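Local structure of Hep_Hag family (Burkholderia pseudomallei, 3S6L) at residues H113-I124 and N127-F138; T52-N63 and T66-S77. The protein forms a YadA-like head domain of the trimeric autotransporter adhesin BoaA, a cell-surface protein that probably mediates attachment to host epithelial cells. One frame throughout, in Å; residues are numbered along the deposited sequence.

Contact 1 of 2, residues H113-I124 and N127-F138; sequences HSTAAAPNSAAI and NSVASAPNSVSF. With ZN (zinc ion), chain R.
Ile-124 and Ser-128 meet where OG of Ser-128 donates to O of Ile-124 at 2.6 Å, from above the carbonyl plane rather than on a lone pair. That OG stands beside its own backbone N (chi1 -70°), and a further bond ties it to Arg-145 of the same chain. The side chain of Ile-124 lies along the ring of Phe-138, CB to CD1 3.8 Å, while its CG1 rests on CG1 of Val-136 at 3.9 Å. ND2 of Asn-120 donates to OD1 of Asn-134 at 2.6 Å; the bond lies close to each amide's own plane and lands on a lone pair, while the amides are turned 73° apart. Inside the coil, the methyl of Ala-130 sits 3.3 Å from O of Ala-122, and Ala-130 O takes Ala-117 N and Ala-118 N. Ser-121 OG donates to Ala-118 O and Ser-137 OG to Val-129 O, both at 2.7 Å.

Two parallel ladders, Thr-115 and Ala-116 with Val-129 and Ala-130, Ala-122 and Ala-123 with Val-136 and Ser-137, join successive coils of the left-handed beta-roll. Ser-135 to Ser-137 carry the sheet into the second subunit. His-113 NE2 binds the zinc ion at 2.1 Å, with Gln-98. The chemistry implies a coil interior of small methyls and bonded hydroxyls, with Ile-124 and Phe-138 packing on Ile-124 and Val-136 of the third subunit.

Contact 2 of 2, residues T52-N63 and T66-S77; sequences TALGQASNASGN and TALGQASSASGS
Two adjacent coils of the left-handed beta-roll stack here in almost exact register, strand 52-54 running parallel to strand 66-68 at 7°. Ala-67 is bonded through both its N and its O, the N donating to Thr-52 O and the O accepting from Leu-54 N, each at 2.8 Å; Gly-69 N continues the ladder to Leu-54 O. On the face bearing Thr-52, Leu-54, Thr-66 and Leu-68, CD2 of Leu-68 packs on CB of Leu-54 at 3.8 Å. Water 1 joins the two threonines, accepting from both OG1 atoms.

Both coils then bend through type II turns, Gly-55 to Ser-58 and Gly-69 to Ser-72, each opened by a glycine whose backbone angles would jam a side chain against the preceding carbonyl. N and OG of Ser-58 both donate to Gly-55 O, from the same face of its plane, and Ser-72 treats Gly-69 O likewise. The turns stack coil on coil, as expected for YadA head repeats: Gln-56 and Gln-70 lie side by side, amides 13° from coplanar, and NE2 of Gln-70 donates to OE1 of Gln-56 at 3.0 Å. Both side chains bend at chi2, near -80°, which brings the amides level. OE1 of Gln-70 in turn accepts from NE2 of Gln-84, so the row of side-chain amides runs on.

Returning along the coil, Ala-74 N donates to Asn-59 O, and the methyl of Ala-67 projects inward to within 3.4 Å of that same Asn-59 O. Gly-62 CA makes a CA-H...O contact with Gly-76 O at 3.4 Å, a closeness that the missing side chain of Gly-62 permits. Leu-68 faces Leu-68 of the third subunit and Leu-54 of the second.

From the N terminus, contact 2 comes first: strand 52-54 leads through one coil of the roll to strand 66-68, and the next coil lies against it. The chain then winds on through strands 80-82, 94-96 and 108-110. Contact 1 pairs 113-124 with 127-138 near the end of the roll. Each contact brings one full coil back onto the next across a two-residue link; they follow in series, neither nested nor crossed. Their centres are 21 Å apart, on opposite sides of the chain's centre, yet both reach the same long sheet, and contact 1 also pairs 115-116 with 129-130 of a smaller one. Each touches the second and third subunits, tying separate levels of the head into the trimer.

Contact 1 of 2, residues H113-I124 and N127-F138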
# COMPACT_ATOMS: atom_id res chain seq x y z
N HIS A 113 -1.20 -12.38 -0.34
CA HIS A 113 -2.13 -13.40 -0.86
C HIS A 113 -3.61 -13.01 -0.78
O HIS A 113 -4.49 -13.89 -0.76
CB HIS A 113 -1.88 -14.79 -0.22
CG HIS A 113 -0.47 -15.27 -0.38
ND1 HIS A 113 -0.01 -15.84 -1.55
CD2 HIS A 113 0.58 -15.24 0.47
CE1 HIS A 113 1.27 -16.15 -1.42
NE2 HIS A 113 1.65 -15.81 -0.20
N SER A 114 -3.89 -11.71 -0.75
CA SER A 114 -5.26 -11.22 -0.86
C SER A 114 -5.61 -11.19 -2.35
O SER A 114 -4.72 -11.02 -3.18
CB SER A 114 -5.40 -9.82 -0.29
OG SER A 114 -4.53 -8.92 -0.99
N THR A 115 -6.89 -11.34 -2.67
CA THR A 115 -7.36 -11.38 -4.06
C THR A 115 -8.61 -10.48 -4.17
O THR A 115 -9.63 -10.73 -3.52
CB THR A 115 -7.72 -12.84 -4.54
OG1 THR A 115 -6.57 -13.71 -4.38
CG2 THR A 115 -8.18 -12.88 -6.04
N ALA A 116 -8.50 -9.41 -4.93
CA ALA A 116 -9.65 -8.56 -5.21
C ALA A 116 -10.03 -8.83 -6.65
O ALA A 116 -9.44 -8.26 -7.59
CB ALA A 116 -9.34 -7.09 -5.00
N ALA A 117 -11.01 -9.72 -6.81
CA ALA A 117 -11.30 -10.30 -8.10
C ALA A 117 -12.45 -9.61 -8.82
O ALA A 117 -12.44 -9.51 -10.04
CB ALA A 117 -11.55 -11.82 -7.96
N ALA A 118 -13.46 -9.16 -8.07
CA ALA A 118 -14.68 -8.60 -8.66
C ALA A 118 -14.45 -7.14 -9.03
O ALA A 118 -13.61 -6.50 -8.40
CB ALA A 118 -15.85 -8.74 -7.68
N PRO A 119 -15.16 -6.59 -10.04
CA PRO A 119 -14.99 -5.16 -10.39
C PRO A 119 -15.32 -4.28 -9.20
O PRO A 119 -16.28 -4.57 -8.48
CB PRO A 119 -16.04 -4.93 -11.48
CG PRO A 119 -17.02 -6.15 -11.36
CD PRO A 119 -16.12 -7.27 -10.94
N ASN A 120 -14.52 -3.24 -8.97
CA ASN A 120 -14.83 -2.23 -7.98
C ASN A 120 -14.84 -2.75 -6.54
O ASN A 120 -15.51 -2.18 -5.65
CB ASN A 120 -16.17 -1.53 -8.32
CG ASN A 120 -16.24 -0.11 -7.78
OD1 ASN A 120 -15.26 0.67 -7.88
ND2 ASN A 120 -17.41 0.26 -7.22
N SER A 121 -14.09 -3.83 -6.31
CA SER A 121 -14.03 -4.46 -5.00
C SER A 121 -12.71 -4.20 -4.33
O SER A 121 -11.77 -3.73 -4.99
CB SER A 121 -14.23 -5.96 -5.10
OG SER A 121 -13.15 -6.57 -5.79
N ALA A 122 -12.66 -4.49 -3.03
CA ALA A 122 -11.43 -4.44 -2.27
C ALA A 122 -11.29 -5.62 -1.33
O ALA A 122 -12.27 -6.06 -0.71
CB ALA A 122 -11.31 -3.10 -1.48
N ALA A 123 -10.06 -6.09 -1.20
CA ALA A 123 -9.74 -7.17 -0.28
C ALA A 123 -8.73 -6.63 0.69
O ALA A 123 -7.65 -6.18 0.26
CB ALA A 123 -9.18 -8.37 -1.05
N ILE A 124 -9.08 -6.64 1.98
CA ILE A 124 -8.23 -6.11 3.06
C ILE A 124 -7.80 -7.25 3.98
O ILE A 124 -8.64 -7.95 4.56
CB ILE A 124 -8.99 -5.07 3.93
CG1 ILE A 124 -9.60 -3.94 3.10
CG2 ILE A 124 -8.12 -4.48 5.00
CD1 ILE A 124 -8.61 -3.22 2.23
N ASN A 127 -4.71 -13.08 2.82
CA ASN A 127 -5.60 -14.16 2.36
C ASN A 127 -7.06 -13.74 2.15
O ASN A 127 -7.92 -14.60 1.89
CB ASN A 127 -5.54 -15.36 3.33
CG ASN A 127 -4.11 -15.88 3.55
OD1 ASN A 127 -3.58 -15.89 4.67
ND2 ASN A 127 -3.48 -16.30 2.47
N SER A 128 -7.37 -12.45 2.29
CA SER A 128 -8.74 -11.98 2.06
C SER A 128 -9.15 -12.11 0.60
O SER A 128 -8.32 -11.90 -0.31
CB SER A 128 -8.93 -10.51 2.51
OG SER A 128 -8.88 -10.42 3.91
N VAL A 129 -10.42 -12.43 0.36
CA VAL A 129 -10.93 -12.58 -1.00
C VAL A 129 -12.17 -11.70 -1.17
O VAL A 129 -13.05 -11.68 -0.30
CB VAL A 129 -11.27 -14.04 -1.31
CG1 VAL A 129 -11.72 -14.21 -2.80
CG2 VAL A 129 -10.09 -14.95 -1.01
N ALA A 130 -12.19 -10.94 -2.27
CA ALA A 130 -13.33 -10.11 -2.62
C ALA A 130 -13.88 -10.57 -3.96
O ALA A 130 -13.28 -10.31 -5.01
CB ALA A 130 -12.94 -8.60 -2.69
N SER A 131 -15.01 -11.27 -3.92
CA SER A 131 -15.53 -11.85 -5.14
C SER A 131 -16.91 -11.31 -5.49
O SER A 131 -17.54 -11.79 -6.43
CB SER A 131 -15.53 -13.39 -5.05
OG SER A 131 -16.31 -13.83 -3.94
N ALA A 132 -17.35 -10.31 -4.74
CA ALA A 132 -18.63 -9.65 -4.99
C ALA A 132 -18.31 -8.25 -5.46
O ALA A 132 -17.47 -7.59 -4.87
CB ALA A 132 -19.51 -9.61 -3.68
N PRO A 133 -18.97 -7.80 -6.53
CA PRO A 133 -18.75 -6.43 -7.05
C PRO A 133 -19.12 -5.37 -6.01
O PRO A 133 -20.06 -5.59 -5.23
CB PRO A 133 -19.71 -6.34 -8.23
CG PRO A 133 -20.75 -7.47 -7.99
CD PRO A 133 -19.98 -8.55 -7.30
N ASN A 134 -18.41 -4.23 -6.02
CA ASN A 134 -18.76 -3.06 -5.20
C ASN A 134 -18.81 -3.40 -3.72
O ASN A 134 -19.68 -2.95 -3.00
CB ASN A 134 -20.11 -2.44 -5.62
CG ASN A 134 -20.19 -2.18 -7.13
OD1 ASN A 134 -19.35 -1.47 -7.69
ND2 ASN A 134 -21.20 -2.77 -7.78
N SER A 135 -17.87 -4.19 -3.27
CA SER A 135 -17.84 -4.61 -1.90
C SER A 135 -16.40 -4.59 -1.39
O SER A 135 -15.43 -4.59 -2.17
CB SER A 135 -18.43 -6.02 -1.81
OG SER A 135 -17.47 -6.95 -2.26
N VAL A 136 -16.26 -4.58 -0.07
CA VAL A 136 -14.93 -4.58 0.55
C VAL A 136 -14.90 -5.77 1.49
O VAL A 136 -15.68 -5.79 2.43
CB VAL A 136 -14.68 -3.29 1.33
CG1 VAL A 136 -13.32 -3.34 2.00
CG2 VAL A 136 -14.76 -2.10 0.40
N SER A 137 -14.03 -6.74 1.23
CA SER A 137 -13.93 -7.92 2.06
C SER A 137 -12.78 -7.88 3.08
O SER A 137 -11.63 -7.52 2.74
CB SER A 137 -13.76 -9.16 1.18
OG SER A 137 -13.45 -10.29 2.00
N PHE A 138 -13.08 -8.32 4.31
CA PHE A 138 -12.06 -8.40 5.34
C PHE A 138 -11.61 -9.83 5.64
O PHE A 138 -11.02 -10.11 6.68
CB PHE A 138 -12.53 -7.66 6.62
CG PHE A 138 -12.80 -6.21 6.40
CD1 PHE A 138 -11.78 -5.28 6.49
CD2 PHE A 138 -14.09 -5.77 6.04
CE1 PHE A 138 -12.03 -3.93 6.27
CE2 PHE A 138 -14.34 -4.42 5.80
CZ PHE A 138 -13.33 -3.50 5.93
ZN ZN R . 3.68 -16.10 0.12

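Contact 2 of 2, residues T52-N63 and T66-S77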
# COMPACT_ATOMS: atom_id res chain seq x y z
N THR A 52 6.85 2.07 -14.39
CA THR A 52 7.96 1.94 -13.45
C THR A 52 8.02 0.52 -12.93
O THR A 52 7.06 0.03 -12.35
CB THR A 52 7.79 2.90 -12.26
OG1 THR A 52 7.69 4.26 -12.73
CG2 THR A 52 8.95 2.78 -11.27
N ALA A 53 9.15 -0.15 -13.17
CA ALA A 53 9.35 -1.55 -12.75
C ALA A 53 10.62 -1.66 -11.92
O ALA A 53 11.68 -1.17 -12.31
CB ALA A 53 9.48 -2.47 -13.98
N LEU A 54 10.51 -2.30 -10.76
CA LEU A 54 11.69 -2.49 -9.94
C LEU A 54 11.70 -3.94 -9.48
O LEU A 54 10.69 -4.45 -8.96
CB LEU A 54 11.64 -1.56 -8.71
CG LEU A 54 12.74 -1.86 -7.69
CD1 LEU A 54 14.03 -1.38 -8.29
CD2 LEU A 54 12.50 -1.24 -6.32
N GLY A 55 12.83 -4.60 -9.67
CA GLY A 55 13.02 -5.99 -9.24
C GLY A 55 13.25 -6.95 -10.39
O GLY A 55 12.88 -6.65 -11.53
N GLN A 56 13.86 -8.10 -10.11
CA GLN A 56 14.16 -9.07 -11.18
C GLN A 56 12.84 -9.62 -11.76
O GLN A 56 11.89 -9.90 -11.04
CB GLN A 56 15.07 -10.20 -10.66
CG GLN A 56 15.74 -11.08 -11.74
CD GLN A 56 14.81 -12.15 -12.32
OE1 GLN A 56 13.90 -12.65 -11.65
NE2 GLN A 56 15.05 -12.50 -13.57
N ALA A 57 12.79 -9.75 -13.07
CA ALA A 57 11.56 -10.12 -13.81
C ALA A 57 10.30 -9.25 -13.53
O ALA A 57 9.19 -9.64 -13.90
CB ALA A 57 11.24 -11.66 -13.69
N SER A 58 10.47 -8.08 -12.90
CA SER A 58 9.32 -7.20 -12.70
C SER A 58 8.81 -6.70 -14.05
O SER A 58 9.58 -6.55 -15.04
CB SER A 58 9.63 -6.04 -11.74
OG SER A 58 10.68 -5.20 -12.20
N ASN A 59 7.51 -6.43 -14.11
CA ASN A 59 6.90 -6.15 -15.40
C ASN A 59 5.79 -5.12 -15.30
O ASN A 59 4.68 -5.42 -14.81
CB ASN A 59 6.41 -7.46 -16.05
CG ASN A 59 5.65 -7.22 -17.37
OD1 ASN A 59 6.15 -6.60 -18.28
ND2 ASN A 59 4.42 -7.73 -17.44
N ALA A 60 6.10 -3.91 -15.79
CA ALA A 60 5.14 -2.83 -15.79
C ALA A 60 4.72 -2.53 -17.21
O ALA A 60 5.22 -1.59 -17.82
CB ALA A 60 5.73 -1.58 -15.10
N SER A 61 3.76 -3.30 -17.72
CA SER A 61 3.43 -3.20 -19.14
C SER A 61 2.16 -2.38 -19.36
O SER A 61 1.88 -1.97 -20.48
CB SER A 61 3.29 -4.59 -19.77
OG SER A 61 2.22 -5.27 -19.14
N GLY A 62 1.40 -2.14 -18.31
CA GLY A 62 0.29 -1.21 -18.46
C GLY A 62 0.79 0.22 -18.64
O GLY A 62 1.89 0.58 -18.21
N ASN A 63 -0.01 1.03 -19.31
CA ASN A 63 0.24 2.45 -19.33
C ASN A 63 0.01 2.99 -17.89
O ASN A 63 -0.96 2.58 -17.20
CB ASN A 63 -0.67 3.13 -20.38
CG ASN A 63 -0.29 2.74 -21.83
OD1 ASN A 63 0.85 2.34 -22.14
ND2 ASN A 63 -1.25 2.90 -22.73
N THR A 66 2.85 0.49 -12.31
CA THR A 66 3.97 0.48 -11.40
C THR A 66 4.11 -0.94 -10.83
O THR A 66 3.19 -1.48 -10.22
CB THR A 66 3.75 1.55 -10.29
OG1 THR A 66 3.58 2.83 -10.92
CG2 THR A 66 4.90 1.62 -9.34
N ALA A 67 5.23 -1.58 -11.07
CA ALA A 67 5.41 -2.95 -10.59
C ALA A 67 6.69 -3.06 -9.77
O ALA A 67 7.77 -2.88 -10.30
CB ALA A 67 5.40 -3.95 -11.78
N LEU A 68 6.57 -3.30 -8.47
CA LEU A 68 7.75 -3.20 -7.59
C LEU A 68 7.83 -4.44 -6.74
O LEU A 68 6.93 -4.71 -5.95
CB LEU A 68 7.66 -1.96 -6.69
CG LEU A 68 7.17 -0.64 -7.32
CD1 LEU A 68 6.97 0.43 -6.23
CD2 LEU A 68 8.15 -0.15 -8.39
N GLY A 69 8.90 -5.21 -6.92
CA GLY A 69 9.03 -6.49 -6.26
C GLY A 69 9.41 -7.52 -7.30
O GLY A 69 9.02 -7.38 -8.47
N GLN A 70 10.18 -8.53 -6.89
CA GLN A 70 10.64 -9.57 -7.80
C GLN A 70 9.42 -10.29 -8.40
O GLN A 70 8.49 -10.70 -7.68
CB GLN A 70 11.59 -10.55 -7.08
CG GLN A 70 12.37 -11.50 -8.00
CD GLN A 70 11.58 -12.78 -8.39
OE1 GLN A 70 10.69 -13.22 -7.68
NE2 GLN A 70 11.92 -13.36 -9.55
N ALA A 71 9.42 -10.43 -9.72
CA ALA A 71 8.34 -11.08 -10.43
C ALA A 71 6.98 -10.39 -10.24
O ALA A 71 5.98 -11.00 -10.48
CB ALA A 71 8.27 -12.64 -10.10
N SER A 72 6.93 -9.12 -9.85
CA SER A 72 5.62 -8.45 -9.80
C SER A 72 5.13 -8.11 -11.21
O SER A 72 5.94 -8.04 -12.15
CB SER A 72 5.65 -7.21 -8.92
OG SER A 72 6.67 -6.34 -9.34
N SER A 73 3.84 -7.89 -11.37
CA SER A 73 3.29 -7.59 -12.69
C SER A 73 2.15 -6.60 -12.56
O SER A 73 1.27 -6.75 -11.69
CB SER A 73 2.80 -8.88 -13.36
OG SER A 73 2.28 -8.58 -14.65
N ALA A 74 2.18 -5.56 -13.37
CA ALA A 74 1.13 -4.56 -13.43
C ALA A 74 0.84 -4.32 -14.90
O ALA A 74 1.48 -3.48 -15.51
CB ALA A 74 1.57 -3.25 -12.76
N SER A 75 -0.09 -5.10 -15.47
CA SER A 75 -0.34 -5.10 -16.90
C SER A 75 -1.61 -4.31 -17.24
O SER A 75 -1.86 -4.00 -18.41
CB SER A 75 -0.40 -6.53 -17.47
OG SER A 75 -1.52 -7.21 -16.91
N GLY A 76 -2.41 -4.05 -16.22
CA GLY A 76 -3.58 -3.22 -16.40
C GLY A 76 -3.23 -1.75 -16.60
O GLY A 76 -2.17 -1.27 -16.17
N SER A 77 -4.12 -1.03 -17.26
CA SER A 77 -3.98 0.41 -17.42
C SER A 77 -4.09 1.09 -16.06
O SER A 77 -5.06 0.89 -15.35
CB SER A 77 -5.05 0.93 -18.39
OG SER A 77 -4.76 2.25 -18.79
O HOH W 1 4.92 4.62 -12.96
O HOH W 2 6.29 -10.80 -13.84
O HOH W 3 -0.30 -4.63 -20.53